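Local coordinates for protein CHAD domain (Ricinus communis, PDB 6QV5) that probably binds inorganic polyphosphate through its all-helical CHAD domain, and carries a zinc ion in the crystal, at residues Q238-R243 and D287-G292; K232-T237 and H294-P299; E256-Q261 and E266-A271. One frame throughout, in Å; residues are numbered along the deposited sequence.

Contact 1: Q238-R243 and D287-G292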
loop_
_atom_site.group_PDB
_atom_site.type_symbol
_atom_site.label_atom_id
_atom_site.label_comp_id
_atom_site.label_asym_id
_atom_site.label_seq_id
_atom_site.Cartn_x
_atom_site.Cartn_y
_atom_site.Cartn_z
ATOM N N GLN A 238 -6.530 6.935 -6.565
ATOM C CA GLN A 238 -6.085 6.303 -5.319
ATOM C C GLN A 238 -6.364 7.220 -4.120
ATOM O O GLN A 238 -6.803 6.740 -3.075
ATOM C CB GLN A 238 -4.584 5.970 -5.399
ATOM C CG GLN A 238 -4.100 4.962 -4.356
ATOM C CD GLN A 238 -2.591 4.883 -4.278
ATOM O OE1 GLN A 238 -1.885 4.780 -5.290
ATOM N NE2 GLN A 238 -2.063 4.910 -3.063
ATOM N N GLU A 239 -6.110 8.535 -4.287
ATOM C CA GLU A 239 -6.322 9.581 -3.284
ATOM C C GLU A 239 -7.814 9.707 -2.927
ATOM O O GLU A 239 -8.146 9.870 -1.752
ATOM C CB GLU A 239 -5.777 10.922 -3.813
ATOM C CG GLU A 239 -5.690 12.036 -2.783
ATOM C CD GLU A 239 -5.494 13.413 -3.388
ATOM O OE1 GLU A 239 -4.374 13.697 -3.871
ATOM O OE2 GLU A 239 -6.462 14.207 -3.380
ATOM N N GLU A 240 -8.700 9.618 -3.942
ATOM C CA GLU A 240 -10.150 9.723 -3.779
ATOM C C GLU A 240 -10.756 8.500 -3.088
ATOM O O GLU A 240 -11.477 8.665 -2.102
ATOM C CB GLU A 240 -10.840 10.033 -5.126
ATOM C CG GLU A 240 -12.357 10.195 -5.068
ATOM C CD GLU A 240 -12.943 11.231 -4.124
ATOM O OE1 GLU A 240 -12.299 12.283 -3.898
ATOM O OE2 GLU A 240 -14.063 10.993 -3.618
ATOM N N LEU A 241 -10.468 7.285 -3.597
ATOM C CA LEU A 241 -10.975 6.035 -3.019
ATOM C C LEU A 241 -10.362 5.742 -1.643
ATOM O O LEU A 241 -11.021 5.126 -0.804
ATOM C CB LEU A 241 -10.768 4.846 -3.973
ATOM C CG LEU A 241 -11.600 4.830 -5.260
ATOM C CD1 LEU A 241 -10.921 4.008 -6.334
ATOM C CD2 LEU A 241 -13.015 4.316 -5.011
ATOM N N GLY A 242 -9.125 6.199 -1.434
ATOM C CA GLY A 242 -8.393 6.051 -0.179
ATOM C C GLY A 242 -8.958 6.915 0.930
ATOM O O GLY A 242 -8.937 6.513 2.097
ATOM N N ARG A 243 -9.475 8.111 0.565
ATOM C CA ARG A 243 -10.102 9.080 1.473
ATOM C C ARG A 243 -11.339 8.455 2.134
ATOM O O ARG A 243 -11.476 8.525 3.357
ATOM C CB ARG A 243 -10.472 10.367 0.704
ATOM C CG ARG A 243 -11.262 11.399 1.512
ATOM C CD ARG A 243 -12.033 12.382 0.634
ATOM N NE ARG A 243 -12.988 11.724 -0.268
ATOM C CZ ARG A 243 -14.227 11.371 0.062
ATOM N NH1 ARG A 243 -14.688 11.599 1.287
ATOM N NH2 ARG A 243 -15.013 10.781 -0.827
ATOM N N ASP A 287 -18.179 9.360 -10.385
ATOM C CA ASP A 287 -18.326 10.145 -11.617
ATOM C C ASP A 287 -17.029 10.880 -11.987
ATOM O O ASP A 287 -16.668 10.910 -13.165
ATOM C CB ASP A 287 -19.512 11.122 -11.513
ATOM C CG ASP A 287 -20.890 10.473 -11.506
ATOM O OD1 ASP A 287 -20.976 9.246 -11.753
ATOM O OD2 ASP A 287 -21.884 11.193 -11.264
ATOM N N ALA A 288 -16.317 11.432 -10.982
ATOM C CA ALA A 288 -15.036 12.117 -11.171
ATOM C C ALA A 288 -13.928 11.100 -11.485
ATOM O O ALA A 288 -13.020 11.410 -12.258
ATOM C CB ALA A 288 -14.679 12.915 -9.928
ATOM N N ILE A 289 -14.020 9.886 -10.890
ATOM C CA ILE A 289 -13.092 8.765 -11.089
ATOM C C ILE A 289 -13.225 8.252 -12.534
ATOM O O ILE A 289 -12.216 8.126 -13.228
ATOM C CB ILE A 289 -13.320 7.653 -10.014
ATOM C CG1 ILE A 289 -12.764 8.087 -8.637
ATOM C CG2 ILE A 289 -12.729 6.299 -10.443
ATOM C CD1 ILE A 289 -13.402 7.388 -7.429
ATOM N N ARG A 290 -14.475 7.987 -12.977
ATOM C CA ARG A 290 -14.823 7.518 -14.321
ATOM C C ARG A 290 -14.319 8.491 -15.391
ATOM O O ARG A 290 -13.722 8.048 -16.369
ATOM C CB ARG A 290 -16.343 7.305 -14.450
ATOM C CG ARG A 290 -16.848 6.020 -13.801
ATOM C CD ARG A 290 -18.262 6.192 -13.281
ATOM N NE ARG A 290 -18.785 4.968 -12.672
ATOM C CZ ARG A 290 -19.944 4.887 -12.024
ATOM N NH1 ARG A 290 -20.711 5.962 -11.882
ATOM N NH2 ARG A 290 -20.340 3.733 -11.505
ATOM N N ALA A 291 -14.506 9.812 -15.170
ATOM C CA ALA A 291 -14.058 10.876 -16.076
ATOM C C ALA A 291 -12.527 11.011 -16.108
ATOM O O ALA A 291 -11.969 11.458 -17.111
ATOM C CB ALA A 291 -14.695 12.201 -15.685
ATOM N N GLY A 292 -11.874 10.626 -15.015
ATOM C CA GLY A 292 -10.422 10.667 -14.894
ATOM C C GLY A 292 -9.724 9.494 -15.555
ATOM O O GLY A 292 -8.557 9.612 -15.937
#
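Apolar packing carries this contact, and almost all of it passes through the outermost methyl of Ile289. CD1 of that side chain enters the angle between two consecutive residues of helix 224-260 and lies 3.8 Å from both Glu240 CG and Leu241 CG. Leu241 adds one of its branches, with CD2 3.9 Å from the same Ile289 CD1. Although the CB of Leu241 does not point at the facing helix, its branched end bends back to the isoleucine. Glu240 is aimed across directly but contributes only its aliphatic stem.

Charged groups are paired along each helix instead of across the gap. A bend at the second torsion of Glu240 (chi2 56°) turns its carboxylate aside from Ile289 toward the guanidinium one turn on. There Arg243 NH2 donates to Glu240 OE2 at 3.0 Å in a salt bridge with an N-H...O angle of 158°. The oxygen lies close to the guanidinium plane, while the donor stands above the carboxylate plane, 39° out of it. The backbone N of Asp285 grips the same oxygen, and Arg243 NH1 bonds to the carbonyl of Arg282, which should restrain the rotation of both groups. On the facing helix, Arg290 NH1 makes a weak bridge to Asp287 OD1 and Arg290 NH2 reaches Met193 O.

The two helices run roughly antiparallel here, their CA atoms no nearer than 7.9 Å, at Glu240 and Ile289. Short helix 286-293 therefore lies against the long helix 224-260, where Met193 also touches Ile289 and Arg205 of helix 198-217 touches Leu241.

Contact 2: K232-T237 and H294-P299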
loop_
_atom_site.group_PDB
_atom_site.type_symbol
_atom_site.label_atom_id
_atom_site.label_comp_id
_atom_site.label_asym_id
_atom_site.label_seq_id
_atom_site.Cartn_x
_atom_site.Cartn_y
_atom_site.Cartn_z
ATOM N N LYS A 232 -0.403 10.172 -12.909
ATOM C CA LYS A 232 -1.117 11.322 -12.346
ATOM C C LYS A 232 -2.609 11.001 -12.181
ATOM O O LYS A 232 -3.176 11.283 -11.124
ATOM C CB LYS A 232 -0.919 12.565 -13.235
ATOM C CG LYS A 232 -1.393 13.872 -12.607
ATOM C CD LYS A 232 -1.408 15.000 -13.625
ATOM C CE LYS A 232 -1.976 16.274 -13.052
ATOM N NZ LYS A 232 -2.012 17.362 -14.065
ATOM N N ALA A 233 -3.227 10.395 -13.219
ATOM C CA ALA A 233 -4.635 9.992 -13.223
ATOM C C ALA A 233 -4.882 8.833 -12.253
ATOM O O ALA A 233 -5.965 8.741 -11.673
ATOM C CB ALA A 233 -5.062 9.603 -14.628
ATOM N N LEU A 234 -3.871 7.961 -12.069
ATOM C CA LEU A 234 -3.934 6.829 -11.149
ATOM C C LEU A 234 -3.823 7.311 -9.701
ATOM O O LEU A 234 -4.679 6.965 -8.890
ATOM C CB LEU A 234 -2.845 5.792 -11.485
ATOM C CG LEU A 234 -3.317 4.492 -12.153
ATOM C CD1 LEU A 234 -3.853 4.739 -13.558
ATOM C CD2 LEU A 234 -2.193 3.488 -12.225
ATOM N N ALA A 235 -2.819 8.166 -9.394
ATOM C CA ALA A 235 -2.600 8.737 -8.058
ATOM C C ALA A 235 -3.813 9.531 -7.550
ATOM O O ALA A 235 -4.114 9.470 -6.357
ATOM C CB ALA A 235 -1.359 9.615 -8.053
ATOM N N ALA A 236 -4.518 10.241 -8.461
ATOM C CA ALA A 236 -5.721 11.023 -8.155
ATOM C C ALA A 236 -6.896 10.110 -7.778
ATOM O O ALA A 236 -7.662 10.447 -6.873
ATOM C CB ALA A 236 -6.093 11.898 -9.343
ATOM N N THR A 237 -7.022 8.952 -8.464
ATOM C CA THR A 237 -8.057 7.940 -8.224
ATOM C C THR A 237 -7.810 7.255 -6.867
ATOM O O THR A 237 -8.762 7.035 -6.113
ATOM C CB THR A 237 -8.110 6.948 -9.403
ATOM O OG1 THR A 237 -8.273 7.674 -10.623
ATOM C CG2 THR A 237 -9.228 5.922 -9.270
ATOM N N HIS A 294 -11.524 7.454 -18.162
ATOM C CA HIS A 294 -12.157 7.178 -19.463
ATOM C C HIS A 294 -11.249 7.438 -20.677
ATOM O O HIS A 294 -11.436 6.804 -21.716
ATOM C CB HIS A 294 -13.496 7.930 -19.615
ATOM C CG HIS A 294 -13.379 9.300 -20.215
ATOM N ND1 HIS A 294 -12.937 10.376 -19.473
ATOM C CD2 HIS A 294 -13.639 9.717 -21.475
ATOM C CE1 HIS A 294 -12.947 11.409 -20.297
ATOM N NE2 HIS A 294 -13.361 11.061 -21.513
ATOM N N ALA A 295 -10.298 8.379 -20.548
ATOM C CA ALA A 295 -9.381 8.773 -21.621
ATOM C C ALA A 295 -8.071 7.982 -21.639
ATOM O O ALA A 295 -7.395 7.963 -22.671
ATOM C CB ALA A 295 -9.086 10.262 -21.525
ATOM N N LEU A 296 -7.711 7.344 -20.506
ATOM C CA LEU A 296 -6.468 6.588 -20.345
ATOM C C LEU A 296 -6.277 5.437 -21.323
ATOM O O LEU A 296 -7.158 4.592 -21.497
ATOM C CB LEU A 296 -6.287 6.076 -18.907
ATOM C CG LEU A 296 -5.851 7.084 -17.837
ATOM C CD1 LEU A 296 -5.653 6.388 -16.518
ATOM C CD2 LEU A 296 -4.549 7.794 -18.214
ATOM N N ARG A 297 -5.099 5.421 -21.954
ATOM C CA ARG A 297 -4.648 4.399 -22.892
ATOM C C ARG A 297 -3.419 3.745 -22.274
ATOM O O ARG A 297 -2.641 4.429 -21.602
ATOM C CB ARG A 297 -4.287 5.019 -24.256
ATOM C CG ARG A 297 -5.477 5.608 -25.011
ATOM C CD ARG A 297 -5.039 6.361 -26.252
ATOM N NE ARG A 297 -4.837 5.471 -27.399
ATOM C CZ ARG A 297 -4.114 5.779 -28.471
ATOM N NH1 ARG A 297 -3.495 6.950 -28.552
ATOM N NH2 ARG A 297 -3.990 4.910 -29.465
ATOM N N ALA A 298 -3.252 2.425 -22.489
ATOM C CA ALA A 298 -2.132 1.637 -21.966
ATOM C C ALA A 298 -0.778 2.260 -22.342
ATOM O O ALA A 298 -0.590 2.610 -23.511
ATOM C CB ALA A 298 -2.211 0.206 -22.478
ATOM N N PRO A 299 0.149 2.464 -21.371
ATOM C CA PRO A 299 1.451 3.064 -21.714
ATOM C C PRO A 299 2.240 2.178 -22.671
ATOM O O PRO A 299 2.297 0.962 -22.479
ATOM C CB PRO A 299 2.150 3.213 -20.353
ATOM C CG PRO A 299 1.060 3.088 -19.333
ATOM C CD PRO A 299 0.081 2.135 -19.934
#
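The carbonyl oxygen of Ala233, a residue whose methyl faces the C-terminal segment, is held twice from the next turn of its own helix. Thr237 OG1 donates to Ala233 O at 2.8 Å, almost in line with the carbonyl (C=O...donor angle 161°), and Thr237 N adds a weak backbone bond. The hydroxyl reaches back one turn because chi1 of -54° sets it beside the threonine's own backbone N. The polar side of the threonine is thereby spent within the helix, and its side chain also packs on Thr208, Ile289 and Leu293.

Across the contact everything is apolar and centres on Leu296. Its branched end comes down over the Ala233 methyl, so that Ala233 CB sits 3.8 Å from Leu296 CD1 and 4.0 Å from Leu296 CD2. The small alanine is thus met by both prongs of the leucine fork. Leu296 CD1 has a second neighbour in Leu234 CD1, also at 3.8 Å, and here two branch tips meet. Leu234 gets there although its CB does not point at the segment: a chi1 of -106°, well away from a staggered value, swings its end over. Leu234, itself buried, also touches Thr208 and Leu186.

From Leu296 to Pro299 the chain is extended, without helical turns or a strand partner. Tyr230 receives both Leu296 and Pro299, and Ala298 touches His183 of helix 171-192. In this all-alpha CHAD protein a non-helical C-terminal segment packs on the helices: beyond helix 286-293, Leu296 and Pro299 pack onto helix 224-260, and Ala298 and Pro299 onto helices 171-192 and 198-217, respectively.

Contact 3: E256-Q261 and E266-A271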
loop_
_atom_site.group_PDB
_atom_site.type_symbol
_atom_site.label_atom_id
_atom_site.label_comp_id
_atom_site.label_asym_id
_atom_site.label_seq_id
_atom_site.Cartn_x
_atom_site.Cartn_y
_atom_site.Cartn_z
ATOM N N GLU A 256 -14.050 -1.308 17.683
ATOM C CA GLU A 256 -13.199 -2.298 18.354
ATOM C C GLU A 256 -12.676 -1.714 19.672
ATOM O O GLU A 256 -12.597 -2.433 20.671
ATOM C CB GLU A 256 -12.019 -2.699 17.454
ATOM C CG GLU A 256 -12.373 -3.718 16.384
ATOM C CD GLU A 256 -11.296 -3.985 15.347
ATOM O OE1 GLU A 256 -10.108 -4.107 15.727
ATOM O OE2 GLU A 256 -11.646 -4.090 14.150
ATOM N N LEU A 257 -12.337 -0.404 19.668
ATOM C CA LEU A 257 -11.853 0.345 20.831
ATOM C C LEU A 257 -12.975 0.521 21.868
ATOM O O LEU A 257 -12.692 0.523 23.064
ATOM C CB LEU A 257 -11.281 1.712 20.386
ATOM C CG LEU A 257 -10.667 2.632 21.457
ATOM C CD1 LEU A 257 -9.319 2.113 21.936
ATOM C CD2 LEU A 257 -10.509 4.041 20.930
ATOM N N ALA A 258 -14.239 0.646 21.407
ATOM C CA ALA A 258 -15.422 0.793 22.264
ATOM C C ALA A 258 -15.679 -0.469 23.094
ATOM O O ALA A 258 -16.064 -0.364 24.259
ATOM C CB ALA A 258 -16.644 1.119 21.421
ATOM N N GLN A 259 -15.458 -1.655 22.491
ATOM C CA GLN A 259 -15.644 -2.957 23.137
ATOM C C GLN A 259 -14.562 -3.233 24.184
ATOM O O GLN A 259 -14.876 -3.755 25.255
ATOM C CB GLN A 259 -15.693 -4.092 22.096
ATOM C CG GLN A 259 -16.947 -4.097 21.206
ATOM C CD GLN A 259 -18.232 -4.451 21.931
ATOM O OE1 GLN A 259 -19.225 -3.720 21.867
ATOM N NE2 GLN A 259 -18.252 -5.582 22.628
ATOM N N GLN A 260 -13.297 -2.879 23.876
ATOM C CA GLN A 260 -12.157 -3.079 24.777
ATOM C C GLN A 260 -12.080 -2.015 25.874
ATOM O O GLN A 260 -11.714 -2.337 27.006
ATOM C CB GLN A 260 -10.831 -3.168 23.996
ATOM C CG GLN A 260 -10.716 -4.379 23.061
ATOM C CD GLN A 260 -10.773 -5.709 23.782
ATOM O OE1 GLN A 260 -9.876 -6.073 24.552
ATOM N NE2 GLN A 260 -11.835 -6.464 23.541
ATOM N N GLN A 261 -12.422 -0.757 25.539
ATOM C CA GLN A 261 -12.421 0.377 26.468
ATOM C C GLN A 261 -13.864 0.915 26.599
ATOM O O GLN A 261 -14.247 1.830 25.861
ATOM C CB GLN A 261 -11.445 1.487 26.008
ATOM C CG GLN A 261 -10.020 1.022 25.675
ATOM C CD GLN A 261 -9.189 0.675 26.888
ATOM O OE1 GLN A 261 -9.051 1.460 27.835
ATOM N NE2 GLN A 261 -8.596 -0.509 26.874
ATOM N N GLU A 266 -18.792 6.829 24.971
ATOM C CA GLU A 266 -19.570 8.029 24.636
ATOM C C GLU A 266 -18.829 8.897 23.616
ATOM O O GLU A 266 -19.439 9.357 22.649
ATOM C CB GLU A 266 -19.903 8.841 25.898
ATOM C CG GLU A 266 -21.058 8.273 26.703
ATOM C CD GLU A 266 -21.411 9.072 27.942
ATOM O OE1 GLU A 266 -21.146 8.579 29.062
ATOM O OE2 GLU A 266 -21.952 10.192 27.795
ATOM N N ALA A 267 -17.511 9.097 23.825
ATOM C CA ALA A 267 -16.633 9.862 22.939
ATOM C C ALA A 267 -16.422 9.115 21.619
ATOM O O ALA A 267 -16.338 9.754 20.568
ATOM C CB ALA A 267 -15.296 10.111 23.617
ATOM N N VAL A 268 -16.353 7.762 21.680
ATOM C CA VAL A 268 -16.182 6.868 20.529
ATOM C C VAL A 268 -17.407 6.972 19.609
ATOM O O VAL A 268 -17.246 7.222 18.413
ATOM C CB VAL A 268 -15.907 5.396 20.962
ATOM C CG1 VAL A 268 -16.032 4.433 19.785
ATOM C CG2 VAL A 268 -14.543 5.252 21.625
ATOM N N GLN A 269 -18.621 6.787 20.176
ATOM C CA GLN A 269 -19.894 6.849 19.453
ATOM C C GLN A 269 -20.118 8.203 18.772
ATOM O O GLN A 269 -20.694 8.238 17.683
ATOM C CB GLN A 269 -21.077 6.469 20.362
ATOM C CG GLN A 269 -21.165 4.975 20.691
ATOM C CD GLN A 269 -21.673 4.139 19.543
ATOM O OE1 GLN A 269 -20.910 3.691 18.682
ATOM N NE2 GLN A 269 -22.977 3.903 19.509
ATOM N N PHE A 270 -19.624 9.303 19.389
ATOM C CA PHE A 270 -19.700 10.658 18.839
ATOM C C PHE A 270 -18.839 10.753 17.579
ATOM O O PHE A 270 -19.291 11.299 16.571
ATOM C CB PHE A 270 -19.271 11.713 19.881
ATOM C CG PHE A 270 -19.444 13.144 19.420
ATOM C CD1 PHE A 270 -20.650 13.809 19.604
ATOM C CD2 PHE A 270 -18.403 13.822 18.793
ATOM C CE1 PHE A 270 -20.814 15.127 19.164
ATOM C CE2 PHE A 270 -18.571 15.136 18.347
ATOM C CZ PHE A 270 -19.773 15.780 18.539
ATOM N N ALA A 271 -17.602 10.213 17.644
ATOM C CA ALA A 271 -16.651 10.183 16.536
ATOM C C ALA A 271 -17.165 9.268 15.424
ATOM O O ALA A 271 -17.084 9.638 14.254
ATOM C CB ALA A 271 -15.291 9.707 17.025
#
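No ring or amide face is used between Leu257, Ala258 and Val268, whose meeting is one of methyl groups alone. Of the nearby flat groups, the Phe270 ring leaves the far side of its helix and touches Leu122; the Gln269 amide leans toward helix 224-260 without touching 256-261, and its OE1 bonds to Arg272 NH1.

Val268 is the residue that spans the gap, and its two branches take different partners. CG1, set anti to the backbone N by a chi1 of 168°, presses on the small side chain opposite, with Val268 CG1 3.7 Å from Ala258 CB. The other branch approaches a leucine more loosely, Val268 CG2 standing 4.3 Å from Leu257 CD2. Successive residues of helix 224-260 thus receive the two prongs of one valine.

The elements involved form a helical hairpin: helix 224-260 ends, a few residues turn the chain, and helix 265-281 returns antiparallel beside it. Near the turn the backbones come close, with 6.4 Å between Ala258 CA and Val268 CA, a spacing consistent with the small alanine side chain at this point. Gln261 is where the first helix leaves helical geometry, and its N still bonds to Leu257 O at 2.8 Å, so the final turn that presents Leu257 is closed by a sound backbone bond.

Helix 122-145 lies against the same apolar seam, with Ile132 touching Leu257 and Leu125 touching both Val268 and Ala271. Leu254, one turn before Ala258, packs on Val268 and Ala271, whereas Glu256 points away from the returning helix and pairs with Arg252.

All three contacts use helix 224-260, each at a different level. Contacts 1 and 2 are neighbours, with centres 10 Å apart, and touch each other where Ile289 CG2 meets Thr237 CG2 at 3.7 Å; contact 3 lies 39 Å from contact 2, centre to centre. Contacts 1 and 3 are buried and join helix to helix, whereas contact 2 is partly buried and sets an extended tail on the helix. Methyl packing crosses every gap, but contact 1 alone borders it with salt bridges inside its segments. In chain order they are nested: contact 3 closes a tight hairpin, contact 1 a wider loop around it, and contact 2 the widest.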